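Local coordinates for SxtG (PDB 6U1R), which is an amidinotransferase of the saxitoxin biosynthetic pathway that probably transfers an amidino group through a covalent amidino-cysteine intermediate, at residues 46-51 against 360-365; 113-118 against 160-165. One frame throughout, in Å; residues are numbered along the deposited sequence.

Contact 1 (46-51 against 360-365)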
ATOM      1  N   GLU A  46      15.674  -9.502 -17.850  1.00 18.49           N
ATOM      2  CA  GLU A  46      16.603  -8.458 -18.266  0.65 19.71           C
ATOM      3  C   GLU A  46      16.893  -7.501 -17.113  1.00 17.95           C
ATOM      4  O   GLU A  46      15.985  -7.137 -16.355  1.00 15.79           O
ATOM      5  CB  GLU A  46      16.024  -7.699 -19.448  0.65 22.00           C
ATOM      6  CG  GLU A  46      15.762  -8.591 -20.670  0.65 23.06           C
ATOM      7  CD  GLU A  46      15.631  -7.794 -21.946  0.65 24.80           C
ATOM      8  OE1 GLU A  46      14.492  -7.621 -22.424  0.65 25.05           O
ATOM      9  OE2 GLU A  46      16.675  -7.342 -22.461  0.65 25.89           O
ATOM     10  N   GLY A  47      18.157  -7.102 -16.976  1.00 17.02           N
ATOM     11  CA  GLY A  47      18.589  -6.169 -15.942  1.00 15.04           C
ATOM     12  C   GLY A  47      18.598  -6.733 -14.544  1.00 15.45           C
ATOM     13  O   GLY A  47      18.742  -5.967 -13.582  1.00 15.28           O
ATOM     14  N   ALA A  48      18.445  -8.050 -14.415  1.00 14.99           N
ATOM     15  CA  ALA A  48      18.287  -8.710 -13.125  1.00 14.32           C
ATOM     16  C   ALA A  48      19.556  -8.607 -12.276  1.00 14.76           C
ATOM     17  O   ALA A  48      20.674  -8.711 -12.785  1.00 14.01           O
ATOM     18  CB  ALA A  48      17.912 -10.177 -13.342  1.00 14.54           C
ATOM     19  N   MET A  49      19.360  -8.387 -10.972  1.00 15.77           N
ATOM     20  CA  MET A  49      20.408  -8.291  -9.964  1.00 13.73           C
ATOM     21  C   MET A  49      20.290  -9.465  -9.004  1.00 16.05           C
ATOM     22  O   MET A  49      19.183  -9.876  -8.658  1.00 16.40           O
ATOM     23  CB  MET A  49      20.293  -6.984  -9.166  1.00 15.90           C
ATOM     24  CG  MET A  49      20.224  -5.725 -10.032  1.00 15.42           C
ATOM     25  SD  MET A  49      21.756  -5.402 -10.924  1.00 18.26           S
ATOM     26  CE  MET A  49      22.862  -5.060  -9.574  1.00 19.28           C
ATOM     27  N   LEU A  50      21.427 -10.001  -8.564  1.00 14.83           N
ATOM     28  CA  LEU A  50      21.399 -11.150  -7.673  1.00 17.23           C
ATOM     29  C   LEU A  50      20.641 -10.831  -6.380  1.00 16.62           C
ATOM     30  O   LEU A  50      20.632  -9.681  -5.915  1.00 14.68           O
ATOM     31  CB  LEU A  50      22.825 -11.591  -7.332  1.00 17.39           C
ATOM     32  CG  LEU A  50      23.695 -12.179  -8.440  1.00 17.62           C
ATOM     33  CD1 LEU A  50      25.094 -12.496  -7.875  1.00 19.28           C
ATOM     34  CD2 LEU A  50      23.039 -13.433  -9.030  1.00 18.54           C
ATOM     35  N   PRO A  51      20.013 -11.841  -5.767  1.00 16.20           N
ATOM     36  CA  PRO A  51      19.433 -11.662  -4.435  1.00 18.27           C
ATOM     37  C   PRO A  51      20.495 -11.215  -3.445  1.00 17.71           C
ATOM     38  O   PRO A  51      21.665 -11.586  -3.558  1.00 18.20           O
ATOM     39  CB  PRO A  51      18.917 -13.065  -4.077  1.00 19.47           C
ATOM     40  CG  PRO A  51      18.883 -13.816  -5.326  1.00 19.43           C
ATOM     41  CD  PRO A  51      19.938 -13.238  -6.216  1.00 18.44           C
ATOM     42  N   TYR A 360      15.525 -21.151 -13.130  1.00 15.16           N
ATOM     43  CA  TYR A 360      15.590 -21.444 -11.700  1.00 16.98           C
ATOM     44  C   TYR A 360      16.538 -20.531 -10.922  1.00 16.54           C
ATOM     45  O   TYR A 360      16.229 -20.229  -9.755  1.00 15.92           O
ATOM     46  CB  TYR A 360      16.001 -22.904 -11.485  1.00 17.04           C
ATOM     47  CG  TYR A 360      15.015 -23.968 -11.946  1.00 15.61           C
ATOM     48  CD1 TYR A 360      13.767 -23.649 -12.471  1.00 15.23           C
ATOM     49  CD2 TYR A 360      15.349 -25.307 -11.842  1.00 17.26           C
ATOM     50  CE1 TYR A 360      12.893 -24.647 -12.885  1.00 15.95           C
ATOM     51  CE2 TYR A 360      14.491 -26.296 -12.244  1.00 15.02           C
ATOM     52  CZ  TYR A 360      13.264 -25.964 -12.759  1.00 15.51           C
ATOM     53  OH  TYR A 360      12.397 -26.941 -13.163  1.00 16.34           O
ATOM     54  N   PRO A 361      17.692 -20.107 -11.455  1.00 18.62           N
ATOM     55  CA  PRO A 361      18.566 -19.208 -10.670  1.00 20.26           C
ATOM     56  C   PRO A 361      17.927 -17.866 -10.388  1.00 18.64           C
ATOM     57  O   PRO A 361      18.411 -17.134  -9.512  1.00 18.90           O
ATOM     58  CB  PRO A 361      19.815 -19.048 -11.548  1.00 22.07           C
ATOM     59  CG  PRO A 361      19.731 -20.082 -12.600  1.00 22.18           C
ATOM     60  CD  PRO A 361      18.295 -20.468 -12.748  1.00 18.77           C
ATOM     61  N   PHE A 362      16.869 -17.509 -11.110  1.00 16.30           N
ATOM     62  CA  PHE A 362      16.101 -16.301 -10.835  1.00 16.33           C
ATOM     63  C   PHE A 362      14.978 -16.551  -9.838  1.00 16.62           C
ATOM     64  O   PHE A 362      14.114 -15.686  -9.664  1.00 15.77           O
ATOM     65  CB  PHE A 362      15.558 -15.731 -12.146  1.00 16.54           C
ATOM     66  CG  PHE A 362      16.640 -15.388 -13.120  1.00 15.29           C
ATOM     67  CD1 PHE A 362      17.155 -16.367 -13.958  1.00 15.73           C
ATOM     68  CD2 PHE A 362      17.179 -14.103 -13.166  1.00 15.57           C
ATOM     69  CE1 PHE A 362      18.186 -16.074 -14.850  1.00 17.41           C
ATOM     70  CE2 PHE A 362      18.206 -13.797 -14.054  1.00 15.58           C
ATOM     71  CZ  PHE A 362      18.721 -14.778 -14.885  1.00 15.34           C
ATOM     72  N   LEU A 363      14.982 -17.729  -9.201  1.00 16.38           N
ATOM     73  CA  LEU A 363      14.171 -18.089  -8.044  1.00 15.36           C
ATOM     74  C   LEU A 363      12.717 -18.386  -8.394  1.00 18.24           C
ATOM     75  O   LEU A 363      11.820 -18.191  -7.558  1.00 19.63           O
ATOM     76  CB  LEU A 363      14.231 -16.987  -6.982  1.00 16.21           C
ATOM     77  CG  LEU A 363      15.653 -16.592  -6.542  1.00 17.42           C
ATOM     78  CD1 LEU A 363      15.607 -15.687  -5.316  1.00 17.97           C
ATOM     79  CD2 LEU A 363      16.513 -17.815  -6.281  1.00 21.43           C
ATOM     80  N   GLY A 364      12.472 -18.863  -9.608  1.00 17.68           N
ATOM     81  CA  GLY A 364      11.130 -19.293  -9.965  1.00 17.26           C
ATOM     82  C   GLY A 364      11.101 -20.288 -11.106  1.00 16.29           C
ATOM     83  O   GLY A 364      12.081 -20.487 -11.826  1.00 14.42           O
ATOM     84  N   SER A 365       9.929 -20.909 -11.271  1.00 15.14           N
ATOM     85  CA  SER A 365       9.611 -21.629 -12.498  1.00 13.80           C
ATOM     86  C   SER A 365       8.278 -21.083 -13.008  1.00 13.58           C
ATOM     87  O   SER A 365       7.982 -19.907 -12.779  1.00 14.27           O
ATOM     88  CB  SER A 365       9.587 -23.145 -12.258  1.00 15.70           C
ATOM     89  OG  SER A 365       9.471 -23.861 -13.482  1.00 15.21           O
TER
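Ala-48 meets the ring of Phe-362 at its edge: the methyl lies in the ring plane, with CB 3.7 Å from CE2. A methyl suits this place, being small enough to meet the rim of the ring; Tyr-81 stacks on Phe-362, and Ile-86 and Ala-89 of helix 83-102 also touch it. The phenyl reaches across because its CG stands anti to the carbonyl carbon (chi1 -59°), which carries the ring towards the loop 46-51. This is the tight part of the contact, with both residues buried. Behind it the loop is held by outside partners: Tyr-81 OH bonds to Pro-361 O and Asn-134 ND2 to Phe-362 O.

The second touch lies on the looser side, where a single pair of carbons meets and Leu-363 is partly exposed. Pro-51 CG comes within 3.8 Å of one methyl of Leu-363, CD1, and the two side chains cross obliquely. Proline gives a compact, rigid apolar surface just before helix 53-57. Leu-363, with positive phi (76°), bonds through its N to Tyr-360 O at 2.8 Å. No hydrogen bond joins the two segments. The side chain of Leu-363 lies about 6 Å from that of His-264 and about 7 Å from that of Cys-368, which places this apolar patch close to the predicted active site of an amidinotransferase, where Cys-368 is expected to form the amidino-cysteine intermediate.

Contact 2 (113-118 against 160-165). With FMT (formic acid), chain C.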
ATOM      1  N   VAL A 113      13.204  -2.463 -15.877  1.00 27.72           N
ATOM      2  CA  VAL A 113      13.458  -1.111 -15.401  1.00 26.67           C
ATOM      3  C   VAL A 113      14.848  -1.138 -14.772  1.00 24.95           C
ATOM      4  O   VAL A 113      15.572  -2.130 -14.915  1.00 24.38           O
ATOM      5  CB  VAL A 113      12.359  -0.664 -14.420  1.00 25.24           C
ATOM      6  CG1 VAL A 113      11.019  -0.531 -15.144  1.00 25.17           C
ATOM      7  CG2 VAL A 113      12.207  -1.671 -13.281  1.00 24.78           C
ATOM      8  N   ASP A 114      15.241  -0.065 -14.078  1.00 25.33           N
ATOM      9  CA  ASP A 114      16.598   0.052 -13.529  1.00 25.78           C
ATOM     10  C   ASP A 114      16.717  -0.686 -12.194  1.00 22.45           C
ATOM     11  O   ASP A 114      16.795  -0.081 -11.113  1.00 22.99           O
ATOM     12  CB  ASP A 114      16.978   1.514 -13.319  1.00 27.69           C
ATOM     13  CG  ASP A 114      17.154   2.283 -14.612  1.00 37.03           C
ATOM     14  OD1 ASP A 114      17.324   1.658 -15.687  1.00 34.93           O
ATOM     15  OD2 ASP A 114      17.152   3.533 -14.528  1.00 33.65           O
ATOM     16  N   PHE A 115      16.829  -2.010 -12.259  1.00 20.58           N
ATOM     17  CA  PHE A 115      17.059  -2.750 -11.019  1.00 16.96           C
ATOM     18  C   PHE A 115      18.441  -2.488 -10.438  1.00 17.79           C
ATOM     19  O   PHE A 115      18.648  -2.712  -9.238  1.00 15.38           O
ATOM     20  CB  PHE A 115      16.834  -4.254 -11.246  1.00 17.32           C
ATOM     21  CG  PHE A 115      15.417  -4.580 -11.575  1.00 17.96           C
ATOM     22  CD1 PHE A 115      14.436  -4.518 -10.587  1.00 17.92           C
ATOM     23  CD2 PHE A 115      15.046  -4.899 -12.869  1.00 20.49           C
ATOM     24  CE1 PHE A 115      13.110  -4.774 -10.888  1.00 18.13           C
ATOM     25  CE2 PHE A 115      13.712  -5.162 -13.169  1.00 20.04           C
ATOM     26  CZ  PHE A 115      12.755  -5.085 -12.180  1.00 19.34           C
ATOM     27  N   PHE A 116      19.395  -2.019 -11.248  1.00 17.18           N
ATOM     28  CA  PHE A 116      20.721  -1.736 -10.706  1.00 18.83           C
ATOM     29  C   PHE A 116      20.720  -0.545  -9.749  1.00 18.49           C
ATOM     30  O   PHE A 116      21.657  -0.406  -8.965  1.00 19.66           O
ATOM     31  CB  PHE A 116      21.719  -1.486 -11.843  1.00 21.02           C
ATOM     32  CG  PHE A 116      21.447  -0.240 -12.626  1.00 22.42           C
ATOM     33  CD1 PHE A 116      21.784   1.014 -12.119  1.00 25.09           C
ATOM     34  CD2 PHE A 116      20.856  -0.306 -13.876  1.00 26.60           C
ATOM     35  CE1 PHE A 116      21.522   2.169 -12.849  1.00 25.16           C
ATOM     36  CE2 PHE A 116      20.595   0.845 -14.607  1.00 28.36           C
ATOM     37  CZ  PHE A 116      20.930   2.080 -14.093  1.00 28.49           C
ATOM     38  N   ALA A 117      19.722   0.327  -9.809  1.00 20.03           N
ATOM     39  CA  ALA A 117      19.784   1.566  -9.038  1.00 17.70           C
ATOM     40  C   ALA A 117      19.629   1.307  -7.539  1.00 20.03           C
ATOM     41  O   ALA A 117      18.813   0.484  -7.106  1.00 17.83           O
ATOM     42  CB  ALA A 117      18.712   2.531  -9.524  1.00 20.31           C
ATOM     43  N   SER A 118      20.432   2.018  -6.745  1.00 19.10           N
ATOM     44  CA  SER A 118      20.292   2.010  -5.291  1.00 18.57           C
ATOM     45  C   SER A 118      19.052   2.808  -4.871  1.00 16.19           C
ATOM     46  O   SER A 118      18.499   3.607  -5.636  1.00 17.38           O
ATOM     47  CB  SER A 118      21.536   2.608  -4.628  1.00 19.88           C
ATOM     48  OG  SER A 118      21.665   3.974  -4.983  1.00 19.77           O
ATOM     49  N   ALA A 160       7.256  -3.437  -7.673  1.00 12.59           N
ATOM     50  CA  ALA A 160       6.038  -3.248  -8.453  1.00 12.96           C
ATOM     51  C   ALA A 160       6.220  -2.275  -9.614  1.00 14.43           C
ATOM     52  O   ALA A 160       5.363  -2.232 -10.502  1.00 13.77           O
ATOM     53  CB  ALA A 160       4.890  -2.758  -7.565  1.00 13.95           C
ATOM     54  N   TRP A 161       7.308  -1.508  -9.640  1.00 14.18           N
ATOM     55  CA  TRP A 161       7.426  -0.411 -10.600  1.00 15.43           C
ATOM     56  C   TRP A 161       7.374  -0.899 -12.047  1.00 16.53           C
ATOM     57  O   TRP A 161       6.741  -0.259 -12.900  1.00 16.46           O
ATOM     58  CB  TRP A 161       8.713   0.365 -10.325  1.00 15.04           C
ATOM     59  CG  TRP A 161       8.535   1.410  -9.245  1.00 16.09           C
ATOM     60  CD1 TRP A 161       7.543   1.464  -8.283  1.00 15.67           C
ATOM     61  CD2 TRP A 161       9.346   2.569  -9.044  1.00 17.31           C
ATOM     62  NE1 TRP A 161       7.705   2.586  -7.505  1.00 17.07           N
ATOM     63  CE2 TRP A 161       8.801   3.281  -7.951  1.00 17.51           C
ATOM     64  CE3 TRP A 161      10.477   3.078  -9.689  1.00 19.21           C
ATOM     65  CZ2 TRP A 161       9.355   4.472  -7.489  1.00 18.16           C
ATOM     66  CZ3 TRP A 161      11.028   4.261  -9.229  1.00 20.36           C
ATOM     67  CH2 TRP A 161      10.466   4.947  -8.141  1.00 18.05           C
ATOM     68  N   ALA A 162       8.008  -2.031 -12.352  1.00 15.99           N
ATOM     69  CA  ALA A 162       8.005  -2.496 -13.744  1.00 17.32           C
ATOM     70  C   ALA A 162       6.603  -2.804 -14.251  1.00 19.53           C
ATOM     71  O   ALA A 162       6.379  -2.793 -15.474  1.00 21.09           O
ATOM     72  CB  ALA A 162       8.887  -3.735 -13.899  1.00 20.93           C
ATOM     73  N   TYR A 163       5.652  -3.024 -13.345  1.00 16.10           N
ATOM     74  CA  TYR A 163       4.287  -3.411 -13.671  1.00 14.63           C
ATOM     75  C   TYR A 163       3.291  -2.257 -13.695  1.00 15.26           C
ATOM     76  O   TYR A 163       2.116  -2.489 -13.976  1.00 15.73           O
ATOM     77  CB  TYR A 163       3.796  -4.444 -12.660  1.00 14.41           C
ATOM     78  CG  TYR A 163       4.691  -5.652 -12.540  1.00 14.85           C
ATOM     79  CD1 TYR A 163       5.795  -5.644 -11.703  1.00 14.50           C
ATOM     80  CD2 TYR A 163       4.426  -6.811 -13.263  1.00 15.47           C
ATOM     81  CE1 TYR A 163       6.621  -6.739 -11.596  1.00 15.11           C
ATOM     82  CE2 TYR A 163       5.228  -7.904 -13.151  1.00 16.38           C
ATOM     83  CZ  TYR A 163       6.332  -7.868 -12.322  1.00 15.98           C
ATOM     84  OH  TYR A 163       7.119  -8.971 -12.229  1.00 16.47           O
ATOM     85  N   ARG A 164       3.703  -1.034 -13.364  1.00 14.28           N
ATOM     86  CA  ARG A 164       2.717   0.022 -13.158  1.00 15.49           C
ATOM     87  C   ARG A 164       2.025   0.442 -14.458  1.00 16.75           C
ATOM     88  O   ARG A 164       0.861   0.862 -14.420  1.00 15.58           O
ATOM     89  CB  ARG A 164       3.376   1.224 -12.477  1.00 15.68           C
ATOM     90  CG  ARG A 164       3.547   1.048 -10.954  1.00 17.13           C
ATOM     91  CD  ARG A 164       2.208   0.787 -10.219  1.00 19.08           C
ATOM     92  NE  ARG A 164       2.383   0.445  -8.791  1.00 17.11           N
ATOM     93  CZ  ARG A 164       2.708   1.346  -7.877  1.00 17.03           C
ATOM     94  NH1 ARG A 164       2.916   2.597  -8.249  1.00 16.34           N
ATOM     95  NH2 ARG A 164       2.832   1.014  -6.610  1.00 17.05           N
ATOM     96  N   ASP A 165       2.697   0.354 -15.604  1.00 17.99           N
ATOM     97  CA  ASP A 165       2.002   0.594 -16.869  1.00 17.11           C
ATOM     98  C   ASP A 165       0.805  -0.341 -17.017  1.00 17.79           C
ATOM     99  O   ASP A 165      -0.293   0.086 -17.398  1.00 17.54           O
ATOM    100  CB  ASP A 165       2.953   0.399 -18.052  1.00 21.91           C
ATOM    101  CG  ASP A 165       3.931   1.541 -18.228  1.00 28.02           C
ATOM    102  OD1 ASP A 165       3.625   2.673 -17.806  1.00 29.80           O
ATOM    103  OD2 ASP A 165       5.007   1.302 -18.814  1.00 31.53           O
TER
HETATM  104  C   FMT C 401      12.693   2.978 -13.310  1.00 24.62           C
HETATM  105  O1  FMT C 401      11.648   2.969 -13.952  1.00 31.43           O
HETATM  106  O2  FMT C 401      13.716   2.568 -13.842  1.00 33.82           O
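A formic acid molecule, probably from the crystallisation liquor, sits beside the packing of Val-113 on Ala-162. Its O2 accepts a hydrogen bond from the backbone N of Asp-114, 3.1 Å away and nearly straight at 163°, and lies 3.6 Å from Val-113 CB. The carbon of the formic acid approaches the edge of the Trp-161 indole.

The protein contact itself is wholly apolar. Both methyls of Val-113 rest against Ala-162, CG1 reaching the backbone CA of Ala-162 at 3.9 Å and CG2 reaching its CB at 4.0 Å. Branching at CB gives valine two methyls to offer, and the small alanine lets the chains come close, their CA atoms 5.9 Å apart at Val-113 and Ala-162. The loop 113-118 is shaped by an inverse gamma turn centred on Asp-114, with Phe-115 N bonded to Val-113 O, overlapping a type I beta turn from Asp-114 to Ala-117; segment 160-165 ends in the start of helix 164-172. Within the loop Val-113 CG2 lies over one face of the Phe-115 ring, 3.6 Å above its plane and offset toward the rim. With CG anti to the carbonyl carbon (chi1 -65°), that ring also brings CZ to 4.4 Å from Ala-162 CB, a looser touch. Beyond the contact, Trp-161 meets Phe-186 of the second subunit edge-to-face, and Arg-164 NH1 donates to Lys-182 O of that subunit.

Contact 2 is nested along the chain inside the long loop closed by contact 1: the order is 46-51, 113-118, 160-165, 360-365. The centres of the two contacts are about 14 Å apart, and the loops 46-51 and 113-118 pack directly on each other, with Gly-47 O 3.5 Å from Phe-115 CB and Met-49 SD 3.8 Å from Phe-116 CA. Phe-115 is thus shared, touching Ala-162 in contact 2 and the loop 46-51 of contact 1. Contact 1 is the more central, next to helix 83-102; contact 2 lies farther out, at helix 164-172. Through Phe-115 the packing near the predicted active site is joined to the region that meets the second subunit.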